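Local coordinates for single-stranded DNA-binding protein (Mycobacterium smegmatis, PDB 5GQO) that probably binds single-stranded DNA as a tetramer of OB-fold subunits, being the second of the organism's two paralogous SSB proteins, at residues V30-T36 with F51-N56. Residues are numbered along the deposited sequence; the frame is centred on the assembly and turned at random.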
# COMPACT_ATOMS: atom_id res chain seq x y z
N VAL B 30 1.70 7.18 4.12
CA VAL B 30 0.87 7.94 5.05
C VAL B 30 0.66 9.36 4.53
O VAL B 30 1.55 9.97 3.97
CB VAL B 30 1.44 7.97 6.50
CG1 VAL B 30 2.78 8.68 6.59
CG2 VAL B 30 0.46 8.62 7.46
N VAL B 31 -0.54 9.86 4.72
CA VAL B 31 -0.90 11.22 4.34
C VAL B 31 -1.34 11.95 5.63
O VAL B 31 -2.13 11.42 6.39
CB VAL B 31 -2.08 11.19 3.35
CG1 VAL B 31 -2.59 12.59 3.13
CG2 VAL B 31 -1.67 10.50 2.05
N GLY B 32 -0.80 13.13 5.89
CA GLY B 32 -1.17 13.83 7.11
C GLY B 32 -0.47 15.17 7.22
O GLY B 32 -0.46 15.95 6.27
N ASN B 33 0.12 15.42 8.38
CA ASN B 33 0.76 16.67 8.71
C ASN B 33 2.00 16.43 9.52
O ASN B 33 2.00 15.56 10.40
CB ASN B 33 -0.19 17.54 9.54
CG ASN B 33 -1.35 18.01 8.74
OD1 ASN B 33 -2.33 17.30 8.60
ND2 ASN B 33 -1.21 19.18 8.14
N ILE B 34 3.04 17.20 9.26
CA ILE B 34 4.20 17.21 10.10
C ILE B 34 3.76 17.89 11.38
O ILE B 34 3.16 18.96 11.31
CB ILE B 34 5.32 18.01 9.46
CG1 ILE B 34 5.66 17.42 8.10
CG2 ILE B 34 6.55 18.01 10.35
CD1 ILE B 34 6.75 18.16 7.36
N ILE B 35 4.06 17.30 12.54
CA ILE B 35 3.62 17.89 13.81
C ILE B 35 4.77 18.19 14.76
O ILE B 35 4.54 18.58 15.89
CB ILE B 35 2.64 16.98 14.52
CG1 ILE B 35 3.24 15.60 14.73
CG2 ILE B 35 1.34 16.89 13.73
CD1 ILE B 35 2.57 14.85 15.83
N THR B 36 6.01 18.00 14.32
CA THR B 36 7.14 18.52 15.09
C THR B 36 8.06 19.34 14.21
O THR B 36 7.98 19.28 12.99
CB THR B 36 7.99 17.41 15.71
OG1 THR B 36 8.53 16.61 14.65
CG2 THR B 36 7.18 16.58 16.69
N PHE B 51 11.26 13.80 11.42
CA PHE B 51 10.16 14.55 11.98
C PHE B 51 9.03 13.62 12.23
O PHE B 51 9.03 12.46 11.81
CB PHE B 51 9.76 15.69 11.01
CG PHE B 51 9.58 15.27 9.57
CD1 PHE B 51 8.37 14.83 9.14
CD2 PHE B 51 10.60 15.31 8.67
CE1 PHE B 51 8.17 14.41 7.82
CE2 PHE B 51 10.41 14.92 7.33
CZ PHE B 51 9.19 14.44 6.92
N ARG B 52 8.02 14.13 12.91
CA ARG B 52 6.89 13.31 13.31
C ARG B 52 5.68 13.67 12.44
O ARG B 52 5.49 14.83 12.10
CB ARG B 52 6.62 13.67 14.74
CG ARG B 52 5.94 12.62 15.58
CD ARG B 52 6.89 12.09 16.61
NE ARG B 52 6.75 10.65 16.59
CZ ARG B 52 5.72 10.01 17.13
NH1 ARG B 52 5.68 8.68 17.06
NH2 ARG B 52 4.75 10.70 17.74
N VAL B 53 4.90 12.66 12.05
CA VAL B 53 3.72 12.86 11.20
C VAL B 53 2.48 12.28 11.88
O VAL B 53 2.53 11.18 12.42
CB VAL B 53 3.85 12.23 9.79
CG1 VAL B 53 2.54 12.41 9.01
CG2 VAL B 53 4.97 12.89 9.02
N ALA B 54 1.40 13.06 11.83
CA ALA B 54 0.07 12.63 12.27
C ALA B 54 -0.80 12.50 11.06
O ALA B 54 -0.82 13.36 10.16
CB ALA B 54 -0.53 13.65 13.18
N SER B 55 -1.54 11.40 11.03
CA SER B 55 -2.45 11.21 9.93
C SER B 55 -3.82 11.80 10.16
O SER B 55 -4.45 11.56 11.20
CB SER B 55 -2.64 9.77 9.61
OG SER B 55 -2.79 9.72 8.21
N ASN B 56 -4.29 12.47 9.10
CA ASN B 56 -5.58 13.17 9.00
C ASN B 56 -6.88 12.26 8.98
O ASN B 56 -7.76 12.45 8.12
CB ASN B 56 -5.52 14.19 7.80
CG ASN B 56 -5.50 13.53 6.40
OD1 ASN B 56 -5.34 12.32 6.24
ND2 ASN B 56 -5.69 14.35 5.37
O HOH W 1 -2.80 8.11 5.48
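Asn33 and Ala54 form an antiparallel hydrogen-bonded pair, with Asn33 N to Ala54 O and Ala54 N to Asn33 O both 2.9 Å, while two residues further on Ile35 N donates to Arg52 O. Past that point a side chain takes over from the main chain: Thr36 OG1 accepts the backbone N-H of Arg52 at 3.1 Å. The threonine hydroxyl sits between its own N and carbonyl carbon (chi1 62°), which turns it to Arg52, and its CG2 rests against Arg52 CB. Ile34 and Val53 share the buried face of the ladder. From Ile34, CG1 and CG2 lie against the CD1 side of the Phe51 ring, and Ile34 CD1 stands 4.0 Å above the Phe51 ring plane, offset toward the rim. Asn33 and Ala54 point to the opposite face; at the end of the ladder Ile35 CG2 reaches Ala54 CB at 3.8 Å. Ile35 CG1 lies against Arg52 O while its CD1 crosses Arg52 CG at an angle, and the guanidinium leads away to Thr75 on strand 73-79. At Gly32 the first strand turns a corner: residues 27-31 pair with strand 95-105, whereas 33-43 form a hairpin with 46-55. This sharply bent strand bridging two parts of a curled sheet is characteristic of the OB-fold barrel. Gly32 CA lies 3.1 Å from Ala54 O in a CA-H...O contact. Just before the corner, Val31 O accepts a short bond of 2.6 Å from Ser55 OG, tilted 26° from the carbonyl plane. A water donates to the same hydroxyl and accepts from Val31 N, tying Ser55 to both polar backbone atoms, one directly and one through water. The Asn33 side chain is held by Arg131 and Gly93, while Val30 packs on Thr26 of the second subunit.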